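Local coordinates for arginine decarboxylase, A207R protein (Paramecium bursaria Chlorella virus 1, PDB 2NVA) that decarboxylates arginine to agmatine with pyridoxal 5'-phosphate as cofactor, as a class-II Orn/Lys/Arg decarboxylase of the eukaryotic ODC-like type, at residues Ser18-Ile31 / Arg255-Gln267. Numbering follows the deposited sequence.
With PL2 ((4-{[(4-{[amino(imino)methyl]amino}butyl)amino]methyl}-5-hydroxy-6-methylpyridin-3-yl)methyl dihydrogen phosphate), chain I.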
loop_
_atom_site.group_PDB
_atom_site.type_symbol
_atom_site.label_atom_id
_atom_site.label_comp_id
_atom_site.label_asym_id
_atom_site.label_seq_id
_atom_site.Cartn_x
_atom_site.Cartn_y
_atom_site.Cartn_z
ATOM N N SER A 18 -10.961 9.618 -10.180
ATOM C CA SER A 18 -10.915 8.397 -10.970
ATOM C C SER A 18 -12.121 7.539 -10.587
ATOM O O SER A 18 -12.696 7.725 -9.514
ATOM C CB SER A 18 -9.622 7.643 -10.725
ATOM O OG SER A 18 -9.535 7.237 -9.367
ATOM N N PHE A 19 -12.528 6.630 -11.462
ATOM C CA PHE A 19 -13.732 5.835 -11.175
ATOM C C PHE A 19 -13.671 4.434 -11.766
ATOM O O PHE A 19 -13.170 4.233 -12.877
ATOM C CB PHE A 19 -15.030 6.575 -11.595
ATOM C CG PHE A 19 -15.132 6.893 -13.083
ATOM C CD1 PHE A 19 -15.810 6.029 -13.953
ATOM C CD2 PHE A 19 -14.594 8.075 -13.604
ATOM C CE1 PHE A 19 -15.931 6.334 -15.319
ATOM C CE2 PHE A 19 -14.689 8.381 -14.964
ATOM C CZ PHE A 19 -15.369 7.514 -15.828
ATOM N N TYR A 20 -14.174 3.475 -10.994
ATOM C CA TYR A 20 -14.348 2.109 -11.460
ATOM C C TYR A 20 -15.693 2.003 -12.152
ATOM O O TYR A 20 -16.672 2.583 -11.675
ATOM C CB TYR A 20 -14.315 1.134 -10.285
ATOM C CG TYR A 20 -12.947 1.007 -9.668
ATOM C CD1 TYR A 20 -12.047 0.028 -10.113
ATOM C CD2 TYR A 20 -12.545 1.859 -8.648
ATOM C CE1 TYR A 20 -10.777 -0.091 -9.555
ATOM C CE2 TYR A 20 -11.269 1.754 -8.084
ATOM C CZ TYR A 20 -10.392 0.779 -8.540
ATOM O OH TYR A 20 -9.141 0.665 -7.977
ATOM N N VAL A 21 -15.733 1.287 -13.275
ATOM C CA VAL A 21 -17.010 0.922 -13.905
ATOM C C VAL A 21 -17.126 -0.587 -13.776
ATOM O O VAL A 21 -16.341 -1.327 -14.379
ATOM C CB VAL A 21 -17.097 1.356 -15.394
ATOM C CG1 VAL A 21 -18.450 0.934 -16.005
ATOM C CG2 VAL A 21 -16.851 2.857 -15.526
ATOM N N SER A 22 -18.101 -1.025 -12.983
ATOM C CA SER A 22 -18.198 -2.426 -12.577
ATOM C C SER A 22 -19.443 -3.070 -13.146
ATOM O O SER A 22 -20.502 -2.440 -13.174
ATOM C CB SER A 22 -18.205 -2.512 -11.050
ATOM O OG SER A 22 -17.019 -1.916 -10.535
ATOM N N SER A 23 -19.319 -4.313 -13.598
ATOM C CA SER A 23 -20.451 -5.007 -14.220
ATOM C C SER A 23 -20.756 -6.360 -13.581
ATOM O O SER A 23 -20.064 -7.346 -13.848
ATOM C CB SER A 23 -20.236 -5.183 -15.725
ATOM O OG SER A 23 -18.903 -5.601 -15.966
ATOM N N PRO A 24 -21.803 -6.406 -12.746
ATOM C CA PRO A 24 -22.249 -7.669 -12.166
ATOM C C PRO A 24 -22.536 -8.752 -13.215
ATOM O O PRO A 24 -22.283 -9.931 -12.950
ATOM C CB PRO A 24 -23.530 -7.289 -11.411
ATOM C CG PRO A 24 -23.401 -5.825 -11.152
ATOM C CD PRO A 24 -22.572 -5.244 -12.254
ATOM N N LYS A 25 -23.038 -8.365 -14.391
ATOM C CA LYS A 25 -23.382 -9.342 -15.440
ATOM C C LYS A 25 -22.155 -10.111 -15.929
ATOM O O LYS A 25 -22.246 -11.300 -16.249
ATOM C CB LYS A 25 -24.064 -8.650 -16.621
ATOM C CG LYS A 25 -25.269 -7.799 -16.213
ATOM C CD LYS A 25 -26.498 -8.639 -15.898
ATOM C CE LYS A 25 -27.561 -7.828 -15.121
ATOM N NZ LYS A 25 -27.072 -7.534 -13.705
ATOM N N ILE A 26 -21.010 -9.434 -15.994
ATOM C CA ILE A 26 -19.769 -10.109 -16.345
ATOM C C ILE A 26 -19.480 -11.241 -15.366
ATOM O O ILE A 26 -19.162 -12.361 -15.771
ATOM C CB ILE A 26 -18.571 -9.115 -16.466
ATOM C CG1 ILE A 26 -18.661 -8.363 -17.802
ATOM C CG2 ILE A 26 -17.229 -9.858 -16.353
ATOM C CD1 ILE A 26 -17.505 -7.365 -18.040
ATOM N N VAL A 27 -19.616 -10.953 -14.077
ATOM C CA VAL A 27 -19.335 -11.935 -13.030
ATOM C C VAL A 27 -20.367 -13.065 -13.051
ATOM O O VAL A 27 -19.995 -14.226 -12.909
ATOM C CB VAL A 27 -19.268 -11.262 -11.652
ATOM C CG1 VAL A 27 -19.172 -12.305 -10.505
ATOM C CG2 VAL A 27 -18.069 -10.319 -11.619
ATOM N N GLU A 28 -21.644 -12.723 -13.260
ATOM C CA GLU A 28 -22.691 -13.750 -13.436
ATOM C C GLU A 28 -22.359 -14.738 -14.550
ATOM O O GLU A 28 -22.470 -15.958 -14.358
ATOM C CB GLU A 28 -24.064 -13.114 -13.684
ATOM C CG GLU A 28 -24.578 -12.326 -12.470
ATOM C CD GLU A 28 -25.884 -11.602 -12.740
ATOM O OE1 GLU A 28 -26.663 -11.436 -11.770
ATOM O OE2 GLU A 28 -26.134 -11.205 -13.912
ATOM N N ASP A 29 -21.953 -14.217 -15.707
ATOM C CA ASP A 29 -21.546 -15.060 -16.824
ATOM C C ASP A 29 -20.356 -15.934 -16.468
ATOM O O ASP A 29 -20.311 -17.095 -16.850
ATOM C CB ASP A 29 -21.242 -14.211 -18.065
ATOM C CG ASP A 29 -22.486 -13.537 -18.629
ATOM O OD1 ASP A 29 -22.321 -12.608 -19.448
ATOM O OD2 ASP A 29 -23.634 -13.935 -18.276
ATOM N N LEU A 30 -19.397 -15.376 -15.721
ATOM C CA LEU A 30 -18.227 -16.138 -15.309
ATOM C C LEU A 30 -18.553 -17.201 -14.267
ATOM O O LEU A 30 -17.898 -18.245 -14.240
ATOM C CB LEU A 30 -17.102 -15.219 -14.794
ATOM C CG LEU A 30 -16.327 -14.463 -15.888
ATOM C CD1 LEU A 30 -15.466 -13.357 -15.306
ATOM C CD2 LEU A 30 -15.458 -15.433 -16.710
ATOM N N ILE A 31 -19.534 -16.933 -13.405
ATOM C CA ILE A 31 -19.991 -17.945 -12.455
ATOM C C ILE A 31 -20.613 -19.109 -13.222
ATOM O O ILE A 31 -20.374 -20.276 -12.904
ATOM C CB ILE A 31 -20.970 -17.366 -11.421
ATOM C CG1 ILE A 31 -20.230 -16.369 -10.510
ATOM C CG2 ILE A 31 -21.635 -18.505 -10.604
ATOM C CD1 ILE A 31 -21.153 -15.420 -9.756
ATOM N N ARG A 255 -9.175 -13.849 -8.086
ATOM C CA ARG A 255 -8.999 -13.136 -9.353
ATOM C C ARG A 255 -9.807 -13.708 -10.532
ATOM O O ARG A 255 -10.088 -12.984 -11.480
ATOM C CB ARG A 255 -7.511 -13.021 -9.736
ATOM C CG ARG A 255 -6.870 -14.353 -10.147
ATOM C CD ARG A 255 -5.409 -14.205 -10.528
ATOM N NE ARG A 255 -4.563 -13.857 -9.376
ATOM C CZ ARG A 255 -3.927 -12.692 -9.235
ATOM N NH1 ARG A 255 -4.044 -11.731 -10.158
ATOM N NH2 ARG A 255 -3.185 -12.465 -8.152
ATOM N N PHE A 256 -10.157 -14.999 -10.481
ATOM C CA PHE A 256 -10.947 -15.593 -11.561
ATOM C C PHE A 256 -12.227 -14.793 -11.806
ATOM O O PHE A 256 -12.579 -14.515 -12.955
ATOM C CB PHE A 256 -11.278 -17.072 -11.297
ATOM C CG PHE A 256 -11.995 -17.755 -12.446
ATOM C CD1 PHE A 256 -11.276 -18.456 -13.410
ATOM C CD2 PHE A 256 -13.389 -17.685 -12.561
ATOM C CE1 PHE A 256 -11.946 -19.080 -14.485
ATOM C CE2 PHE A 256 -14.065 -18.296 -13.631
ATOM C CZ PHE A 256 -13.340 -18.994 -14.586
ATOM N N PHE A 257 -12.907 -14.419 -10.728
ATOM C CA PHE A 257 -14.153 -13.651 -10.833
ATOM C C PHE A 257 -13.952 -12.145 -10.805
ATOM O O PHE A 257 -14.677 -11.414 -11.472
ATOM C CB PHE A 257 -15.134 -14.063 -9.732
ATOM C CG PHE A 257 -15.545 -15.499 -9.808
ATOM C CD1 PHE A 257 -16.306 -15.959 -10.881
ATOM C CD2 PHE A 257 -15.173 -16.400 -8.821
ATOM C CE1 PHE A 257 -16.686 -17.300 -10.973
ATOM C CE2 PHE A 257 -15.545 -17.748 -8.904
ATOM C CZ PHE A 257 -16.312 -18.193 -9.987
ATOM N N ALA A 258 -12.976 -11.689 -10.021
ATOM C CA ALA A 258 -12.818 -10.248 -9.768
ATOM C C ALA A 258 -12.101 -9.508 -10.894
ATOM O O ALA A 258 -12.374 -8.329 -11.128
ATOM C CB ALA A 258 -12.123 -10.011 -8.425
ATOM N N GLU A 259 -11.178 -10.177 -11.585
ATOM C CA GLU A 259 -10.342 -9.452 -12.570
ATOM C C GLU A 259 -11.169 -8.619 -13.564
ATOM O O GLU A 259 -10.951 -7.412 -13.704
ATOM C CB GLU A 259 -9.408 -10.401 -13.322
ATOM C CG GLU A 259 -8.543 -9.692 -14.384
ATOM C CD GLU A 259 -7.535 -10.607 -15.071
ATOM O OE1 GLU A 259 -7.388 -11.783 -14.667
ATOM O OE2 GLU A 259 -6.861 -10.142 -16.027
ATOM N N HIS A 260 -12.119 -9.265 -14.233
ATOM C CA HIS A 260 -12.840 -8.632 -15.340
ATOM C C HIS A 260 -14.075 -7.867 -14.892
ATOM O O HIS A 260 -14.803 -7.308 -15.713
ATOM C CB HIS A 260 -13.230 -9.693 -16.379
ATOM C CG HIS A 260 -12.062 -10.482 -16.885
ATOM N ND1 HIS A 260 -10.999 -9.896 -17.543
ATOM C CD2 HIS A 260 -11.790 -11.808 -16.830
ATOM C CE1 HIS A 260 -10.116 -10.828 -17.861
ATOM N NE2 HIS A 260 -10.579 -11.998 -17.448
ATOM N N TYR A 261 -14.308 -7.852 -13.587
ATOM C CA TYR A 261 -15.473 -7.186 -13.028
ATOM C C TYR A 261 -15.513 -5.679 -13.315
ATOM O O TYR A 261 -16.587 -5.102 -13.514
ATOM C CB TYR A 261 -15.519 -7.431 -11.517
ATOM C CG TYR A 261 -16.661 -6.748 -10.766
ATOM C CD1 TYR A 261 -17.992 -6.889 -11.173
ATOM C CD2 TYR A 261 -16.406 -6.006 -9.600
ATOM C CE1 TYR A 261 -19.028 -6.278 -10.464
ATOM C CE2 TYR A 261 -17.414 -5.403 -8.892
ATOM C CZ TYR A 261 -18.734 -5.542 -9.317
ATOM O OH TYR A 261 -19.745 -4.940 -8.600
ATOM N N SER A 262 -14.339 -5.053 -13.304
ATOM C CA SER A 262 -14.228 -3.600 -13.364
ATOM C C SER A 262 -13.195 -3.135 -14.380
ATOM O O SER A 262 -12.255 -3.855 -14.691
ATOM C CB SER A 262 -13.835 -3.037 -11.991
ATOM O OG SER A 262 -14.760 -3.431 -10.990
ATOM N N VAL A 263 -13.404 -1.921 -14.893
ATOM C CA VAL A 263 -12.326 -1.158 -15.539
ATOM C C VAL A 263 -12.079 0.056 -14.651
ATOM O O VAL A 263 -12.960 0.441 -13.891
ATOM C CB VAL A 263 -12.665 -0.735 -17.002
ATOM C CG1 VAL A 263 -12.967 -1.980 -17.875
ATOM C CG2 VAL A 263 -13.841 0.250 -17.049
ATOM N N LEU A 264 -10.893 0.650 -14.730
ATOM C CA LEU A 264 -10.590 1.847 -13.934
ATOM C C LEU A 264 -10.285 3.017 -14.863
ATOM O O LEU A 264 -9.330 2.970 -15.606
ATOM C CB LEU A 264 -9.421 1.596 -12.979
ATOM C CG LEU A 264 -8.967 2.767 -12.091
ATOM C CD1 LEU A 264 -10.116 3.423 -11.321
ATOM C CD2 LEU A 264 -7.881 2.270 -11.117
ATOM N N ALA A 265 -11.122 4.047 -14.802
ATOM C CA ALA A 265 -10.963 5.252 -15.621
ATOM C C ALA A 265 -10.217 6.323 -14.830
ATOM O O ALA A 265 -10.512 6.551 -13.657
ATOM C CB ALA A 265 -12.319 5.776 -16.059
ATOM N N THR A 266 -9.236 6.940 -15.478
ATOM C CA THR A 266 -8.396 7.940 -14.836
ATOM C C THR A 266 -8.040 9.038 -15.840
ATOM O O THR A 266 -7.979 8.794 -17.053
ATOM C CB THR A 266 -7.129 7.311 -14.185
ATOM O OG1 THR A 266 -6.347 8.319 -13.540
ATOM C CG2 THR A 266 -6.252 6.579 -15.204
ATOM N N GLN A 267 -7.800 10.238 -15.315
ATOM C CA GLN A 267 -7.604 11.412 -16.162
ATOM C C GLN A 267 -6.151 11.890 -16.143
ATOM O O GLN A 267 -5.490 11.827 -15.106
ATOM C CB GLN A 267 -8.520 12.554 -15.684
ATOM C CG GLN A 267 -8.650 13.705 -16.670
ATOM C CD GLN A 267 -9.445 14.875 -16.099
ATOM O OE1 GLN A 267 -9.229 15.285 -14.968
ATOM N NE2 GLN A 267 -10.365 15.416 -16.892
HETATM N N1 PL2 I . -7.386 -18.358 -0.915
HETATM C C2 PL2 I . -6.400 -17.985 -0.082
HETATM C C2A PL2 I . -6.253 -18.663 1.295
HETATM C C3 PL2 I . -5.520 -16.976 -0.495
HETATM O O3 PL2 I . -4.521 -16.629 0.358
HETATM C C4 PL2 I . -5.643 -16.357 -1.755
HETATM C C4A PL2 I . -4.693 -15.224 -2.247
HETATM C C5 PL2 I . -6.699 -16.807 -2.571
HETATM C C6 PL2 I . -7.549 -17.801 -2.121
HETATM P P PL2 I . -6.400 -15.783 -6.334
HETATM N N PL2 I . -3.348 -15.301 -1.633
HETATM C CA PL2 I . -2.792 -13.963 -1.390
HETATM C CG PL2 I . -2.050 -11.784 -2.445
HETATM O OP2 PL2 I . -5.060 -15.713 -7.215
HETATM O OP3 PL2 I . -7.015 -14.276 -6.322
HETATM O OP1 PL2 I . -7.365 -16.787 -6.870
HETATM O OP4 PL2 I . -5.860 -16.115 -4.854
HETATM C C5M PL2 I . -6.923 -16.201 -3.972
HETATM C CB PL2 I . -2.727 -13.135 -2.690
HETATM C CD PL2 I . -1.950 -10.965 -3.753
HETATM N NE PL2 I . -1.377 -9.653 -3.378
HETATM C CZ PL2 I . -1.375 -8.546 -4.136
HETATM N NH2 PL2 I . -0.822 -7.412 -3.641
HETATM N NH1 PL2 I . -1.905 -8.556 -5.363
HETATM O O HOH W 1 -16.629 -3.501 -16.062
#
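F19 and V21 pair with A265 and V263 as the hydrogen-bonded positions of an antiparallel ladder, the N-to-C directions of the short strands 18-22 and 262-267 making an angle of 157°. S23 N continues it, donating to Y261 O at 2.8 Å. A water also donates to V21 O and Y261 O and accepts from S23 OG. F19 and A265 project on one face of the sheet. The F19 ring folds back over its partner, with CG between the backbone N and the carbonyl carbon (chi1 61°). A265 CB then sits over the ring, 3.5 Å from F19 CZ. Y20 and L264 occupy the other face, where L264 CD1 lies above the centre of the Y20 ring. Beside them S22 OG and S262 OG share a hydrogen bond of 2.8 Å. This is the junction of the two domains of the ODC-like fold: both segments cross between the PLP-binding TIM barrel and the mostly beta domain. S22 CB lies over one face of the Y261 ring, and V27 CG2 approaches Y261 CD1 to 3.5 Å. The Y261 hydroxyl is hydrogen-bonded to D52. On the barrel side, the first turns of helix 24-37 pack on helix 255-258. I31 CG1 meets F257 CE1 at 3.7 Å, and L30 O faces the edges of the F256 and F257 rings. R255 N and NE donate to phosphate oxygens OP3 and OP2 of the PLP-agmatine adduct.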